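Pyridoxamine 5-phosphate-dependent dehydrase (Escherichia coli, PDB 3B8X) removes the C3'-hydroxyl group from GDP-4-keto-6-deoxy-D-mannose by a combined transamination and deoxygenation, a step in the biosynthesis of L-colitose for the O-antigen. Local coordinates at residues B[339-342]-B[346-349]; B[112-117]-B[307-312]. The protein carries 1 engineered substitution. One frame throughout, in Å; residues are numbered along the deposited sequence.

Contact 1 of 2, residues B[339-342]-B[346-349]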
loop_
_atom_site.group_PDB
_atom_site.type_symbol
_atom_site.label_atom_id
_atom_site.label_comp_id
_atom_site.label_asym_id
_atom_site.label_seq_id
_atom_site.Cartn_x
_atom_site.Cartn_y
_atom_site.Cartn_z
ATOM N N ASN B 339 -21.959 -8.033 -10.287
ATOM C CA ASN B 339 -22.810 -7.287 -9.374
ATOM C C ASN B 339 -22.205 -7.324 -7.975
ATOM O O ASN B 339 -22.300 -8.313 -7.234
ATOM C CB ASN B 339 -24.187 -7.908 -9.288
ATOM C CG ASN B 339 -25.052 -7.219 -8.251
ATOM O OD1 ASN B 339 -24.846 -6.048 -7.938
ATOM N ND2 ASN B 339 -26.030 -7.925 -7.734
ATOM N N PHE B 340 -21.543 -6.238 -7.617
ATOM C CA PHE B 340 -20.900 -6.198 -6.328
ATOM C C PHE B 340 -21.915 -6.420 -5.212
ATOM O O PHE B 340 -21.536 -6.830 -4.122
ATOM C CB PHE B 340 -20.170 -4.868 -6.152
ATOM C CG PHE B 340 -19.160 -4.867 -5.036
ATOM C CD1 PHE B 340 -17.936 -5.493 -5.200
ATOM C CD2 PHE B 340 -19.417 -4.212 -3.840
ATOM C CE1 PHE B 340 -16.989 -5.496 -4.184
ATOM C CE2 PHE B 340 -18.486 -4.198 -2.802
ATOM C CZ PHE B 340 -17.276 -4.873 -2.973
ATOM N N LEU B 341 -23.200 -6.151 -5.441
ATOM C CA LEU B 341 -24.098 -6.322 -4.320
ATOM C C LEU B 341 -24.282 -7.729 -3.858
ATOM O O LEU B 341 -24.835 -7.981 -2.807
ATOM C CB LEU B 341 -25.402 -5.571 -4.472
ATOM C CG LEU B 341 -24.912 -4.136 -4.430
ATOM C CD1 LEU B 341 -25.298 -3.369 -5.688
ATOM C CD2 LEU B 341 -25.329 -3.478 -3.120
ATOM N N LYS B 342 -23.740 -8.662 -4.606
ATOM C CA LYS B 342 -23.881 -10.020 -4.175
ATOM C C LYS B 342 -22.970 -10.288 -3.012
ATOM O O LYS B 342 -23.136 -11.289 -2.319
ATOM C CB LYS B 342 -23.490 -10.958 -5.309
ATOM C CG LYS B 342 -22.006 -10.915 -5.570
ATOM C CD LYS B 342 -21.589 -11.682 -6.810
ATOM C CE LYS B 342 -20.472 -10.892 -7.527
ATOM N NZ LYS B 342 -19.813 -11.637 -8.649
ATOM N N VAL B 346 -18.361 -9.193 2.281
ATOM C CA VAL B 346 -17.675 -7.912 2.371
ATOM C C VAL B 346 -18.639 -6.813 2.823
ATOM O O VAL B 346 -18.294 -5.897 3.596
ATOM C CB VAL B 346 -17.165 -7.567 0.933
ATOM C CG1 VAL B 346 -16.784 -6.128 0.769
ATOM C CG2 VAL B 346 -16.023 -8.447 0.560
ATOM N N LEU B 347 -19.858 -6.913 2.316
ATOM C CA LEU B 347 -20.862 -5.901 2.552
ATOM C C LEU B 347 -21.269 -5.772 3.996
ATOM O O LEU B 347 -21.682 -4.695 4.444
ATOM C CB LEU B 347 -22.068 -6.068 1.630
ATOM C CG LEU B 347 -21.636 -5.612 0.243
ATOM C CD1 LEU B 347 -22.673 -5.959 -0.852
ATOM C CD2 LEU B 347 -21.409 -4.112 0.359
ATOM N N LYS B 348 -21.113 -6.860 4.733
ATOM C CA LYS B 348 -21.436 -6.788 6.141
ATOM C C LYS B 348 -20.633 -5.762 6.906
ATOM O O LYS B 348 -21.045 -5.369 8.001
ATOM C CB LYS B 348 -21.406 -8.149 6.831
ATOM C CG LYS B 348 -20.046 -8.847 6.947
ATOM C CD LYS B 348 -20.166 -9.893 8.065
ATOM C CE LYS B 348 -19.057 -10.928 8.075
ATOM N NZ LYS B 348 -19.456 -12.104 8.904
ATOM N N TYR B 349 -19.532 -5.295 6.318
ATOM C CA TYR B 349 -18.674 -4.323 6.986
ATOM C C TYR B 349 -18.983 -2.902 6.531
ATOM O O TYR B 349 -18.397 -1.933 7.025
ATOM C CB TYR B 349 -17.195 -4.661 6.747
ATOM C CG TYR B 349 -16.825 -6.078 7.113
ATOM C CD1 TYR B 349 -16.646 -7.035 6.159
ATOM C CD2 TYR B 349 -16.627 -6.453 8.452
ATOM C CE1 TYR B 349 -16.276 -8.332 6.498
ATOM C CE2 TYR B 349 -16.276 -7.774 8.802
ATOM C CZ TYR B 349 -16.102 -8.711 7.806
ATOM O OH TYR B 349 -15.769 -10.006 8.177
#
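L347 and F340 illustrate how a short 3-10 turn and the small helix that follows it can be packed together by van der Waals contact, with no hydrogen bond passing between 339-342 and 346-349. The isobutyl group of L347 points at the turn and splits its two methyls between different targets. Its CD1 lies over the backbone, 3.5 Å from L341 O and 3.6 Å from F340 O, so a methyl sits against two successive carbonyl oxygens. CD2 turns instead to the aromatic ring, 4.3 Å from F340 CE2, and meets it obliquely. L341 adds a looser touch: its backbone turns the CB away, but the branched end swings back until CD2 is 4.3 Å from L347 CD1.

The F340 ring reaches the helix because CG stands anti to the backbone N (chi1 -164°), which carries CZ out to 4.0 Å from V346 CG1. The two side chains cross at about a right angle, and V346 offers a single methyl to the far end of the ring. The turn is itself braced by N339 in an Asx turn, where L341 N lies 3.0 Å from N339 OD1 and stands well above the carbonyl plane. The backbone bond from K342 N to N339 O closes the 3-10 turn alongside it. N343 and D345, between the segments, bind a sodium ion.

Around this contact, K342 forms a salt bridge with D365 of helix 359-367, whose carboxylate also takes the N-H of N339. The ring of F340 stacks on Y94 of helix 91-99 and touches F106 of strand 103-107, V346 packs on V245 of the second subunit, and L341 and L347 both lie on Y352 of strand 351-354, outermost of the large mixed sheet within this chain.

Contact 2 of 2, residues B[112-117]-B[307-312]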
loop_
_atom_site.group_PDB
_atom_site.type_symbol
_atom_site.label_atom_id
_atom_site.label_comp_id
_atom_site.label_asym_id
_atom_site.label_seq_id
_atom_site.Cartn_x
_atom_site.Cartn_y
_atom_site.Cartn_z
ATOM N N ASN B 112 -25.780 -1.450 -21.533
ATOM C CA ASN B 112 -25.127 -1.214 -22.809
ATOM C C ASN B 112 -23.742 -0.619 -22.636
ATOM O O ASN B 112 -22.761 -1.142 -23.190
ATOM C CB ASN B 112 -25.996 -0.331 -23.671
ATOM C CG ASN B 112 -27.129 -1.110 -24.263
ATOM O OD1 ASN B 112 -26.887 -2.002 -25.072
ATOM N ND2 ASN B 112 -28.337 -0.878 -23.783
ATOM N N THR B 113 -23.662 0.503 -21.918
ATOM C CA THR B 113 -22.362 1.131 -21.692
ATOM C C THR B 113 -21.484 0.470 -20.627
ATOM O O THR B 113 -20.262 0.676 -20.628
ATOM C CB THR B 113 -22.488 2.551 -21.251
ATOM O OG1 THR B 113 -23.091 2.575 -19.961
ATOM C CG2 THR B 113 -23.307 3.317 -22.243
ATOM N N LEU B 114 -22.135 -0.281 -19.731
ATOM C CA LEU B 114 -21.526 -0.955 -18.571
ATOM C C LEU B 114 -21.216 0.026 -17.491
ATOM O O LEU B 114 -20.773 -0.376 -16.422
ATOM C CB LEU B 114 -20.245 -1.738 -18.912
ATOM C CG LEU B 114 -20.356 -2.782 -20.040
ATOM C CD1 LEU B 114 -19.069 -3.591 -20.062
ATOM C CD2 LEU B 114 -21.613 -3.657 -19.869
ATOM N N ASN B 115 -21.495 1.302 -17.756
ATOM C CA ASN B 115 -21.280 2.371 -16.752
ATOM C C ASN B 115 -22.569 2.677 -15.973
ATOM O O ASN B 115 -23.630 2.080 -16.269
ATOM C CB ASN B 115 -20.671 3.617 -17.401
ATOM C CG ASN B 115 -19.230 3.398 -17.834
ATOM O OD1 ASN B 115 -18.505 2.596 -17.256
ATOM N ND2 ASN B 115 -18.825 4.087 -18.870
ATOM N N ILE B 116 -22.443 3.485 -14.915
ATOM C CA ILE B 116 -23.566 3.818 -14.037
ATOM C C ILE B 116 -24.768 4.304 -14.882
ATOM O O ILE B 116 -24.597 5.028 -15.844
ATOM C CB ILE B 116 -23.168 4.919 -13.047
ATOM C CG1 ILE B 116 -24.211 5.067 -11.910
ATOM C CG2 ILE B 116 -22.988 6.182 -13.802
ATOM C CD1 ILE B 116 -23.702 5.728 -10.643
ATOM N N ASP B 117 -25.947 3.821 -14.546
ATOM C CA ASP B 117 -27.110 4.192 -15.296
ATOM C C ASP B 117 -27.421 5.642 -15.075
ATOM O O ASP B 117 -27.679 6.073 -13.962
ATOM C CB ASP B 117 -28.288 3.353 -14.875
ATOM C CG ASP B 117 -29.453 3.599 -15.756
ATOM O OD1 ASP B 117 -29.286 3.444 -16.971
ATOM O OD2 ASP B 117 -30.486 4.062 -15.270
ATOM N N SER B 307 -16.103 -6.976 -23.871
ATOM C CA SER B 307 -17.152 -7.612 -23.100
ATOM C C SER B 307 -18.218 -8.231 -23.996
ATOM O O SER B 307 -18.421 -7.802 -25.132
ATOM C CB SER B 307 -17.852 -6.556 -22.233
ATOM O OG SER B 307 -18.530 -5.625 -23.067
ATOM N N PHE B 308 -18.899 -9.226 -23.425
ATOM C CA PHE B 308 -20.055 -9.885 -24.036
ATOM C C PHE B 308 -21.103 -10.069 -22.964
ATOM O O PHE B 308 -20.777 -10.243 -21.786
ATOM C CB PHE B 308 -19.717 -11.289 -24.478
ATOM C CG PHE B 308 -18.820 -11.343 -25.649
ATOM C CD1 PHE B 308 -17.597 -11.963 -25.538
ATOM C CD2 PHE B 308 -19.188 -10.760 -26.852
ATOM C CE1 PHE B 308 -16.749 -12.044 -26.607
ATOM C CE2 PHE B 308 -18.317 -10.810 -27.934
ATOM C CZ PHE B 308 -17.091 -11.456 -27.800
ATOM N N ILE B 309 -22.363 -9.990 -23.384
ATOM C CA ILE B 309 -23.497 -10.222 -22.510
ATOM C C ILE B 309 -24.495 -11.042 -23.333
ATOM O O ILE B 309 -24.860 -10.690 -24.463
ATOM C CB ILE B 309 -24.117 -8.919 -21.916
ATOM C CG1 ILE B 309 -23.260 -8.447 -20.752
ATOM C CG2 ILE B 309 -25.466 -9.241 -21.236
ATOM C CD1 ILE B 309 -23.354 -6.992 -20.504
ATOM N N ILE B 310 -24.858 -12.187 -22.772
ATOM C CA ILE B 310 -25.766 -13.109 -23.407
ATOM C C ILE B 310 -27.132 -12.468 -23.450
ATOM O O ILE B 310 -27.637 -11.955 -22.447
ATOM C CB ILE B 310 -25.823 -14.424 -22.614
ATOM C CG1 ILE B 310 -24.444 -15.083 -22.563
ATOM C CG2 ILE B 310 -26.870 -15.400 -23.163
ATOM C CD1 ILE B 310 -24.406 -16.435 -21.801
ATOM N N LYS B 311 -27.702 -12.476 -24.645
ATOM C CA LYS B 311 -29.028 -11.932 -24.896
ATOM C C LYS B 311 -30.100 -12.773 -24.184
ATOM O O LYS B 311 -30.116 -14.022 -24.248
ATOM C CB LYS B 311 -29.298 -11.943 -26.400
ATOM C CG LYS B 311 -28.525 -10.886 -27.176
ATOM C CD LYS B 311 -28.683 -11.068 -28.682
ATOM C CE LYS B 311 -28.496 -9.751 -29.428
ATOM N NZ LYS B 311 -27.635 -9.941 -30.616
ATOM N N LYS B 312 -31.011 -12.051 -23.544
ATOM C CA LYS B 312 -32.159 -12.628 -22.873
ATOM C C LYS B 312 -32.883 -13.568 -23.828
ATOM O O LYS B 312 -33.052 -13.267 -25.024
ATOM C CB LYS B 312 -33.119 -11.506 -22.463
ATOM C CG LYS B 312 -34.449 -11.992 -21.913
ATOM C CD LYS B 312 -34.605 -11.635 -20.436
ATOM C CE LYS B 312 -35.578 -12.580 -19.727
ATOM N NZ LYS B 312 -34.908 -13.488 -18.744
#
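The backbones of 112-117 and 307-312 stay well apart, 9.2 Å between the CA atoms of L114 and S307 at their nearest, so this is a junction made by side chains between an irregular connection and a beta strand. The connection leads from strand 103-107 of the large mixed sheet to helix 118-124, and includes an ST turn in which T113 OG1 accepts the backbone N-H of N115. Strand 305-310 belongs to the small antiparallel sheet. Between the two bonded residues L114 takes a positive phi of 75°, and its CB points toward the strand.

S307 and I309, two residues apart, both point their CB toward the loop, and L114 gives one methyl to each. L114 and I309 extend from opposing directions and meet at their terminal methyls, the isoleucine extended to its CD1 by a chi2 of 154°. All three residues are buried. L364 of helix 359-367 also packs on L114, and Q295 touches both L114 and S307. No hydrogen bond joins the two segments: L114 CD2 meets I309 CD1 at 3.8 Å, while L114 CD1 lies 3.7 Å from the hydroxyl oxygen S307 OG.

Overall arrangement
Both segments of contact 2 precede those of contact 1 in sequence; the contact centres lie 20 Å apart, the nearest atoms about 10 Å. They differ in reach: contact 1 joins pieces only a few residues apart, whereas contact 2 brings together segments separated by 189 residues and links the loop after strand 103-107 of the mixed sheet to the antiparallel sheet. Strand 103-107 and helix 359-367 are common to both surroundings; the helix supplies D365 beside contact 1 and L364 beside contact 2. Contact 1 flanks the N343 and D345 sodium site, its V346 side chain about 5 Å from a sodium ion; contact 2 is plain packing between distant parts of the fold.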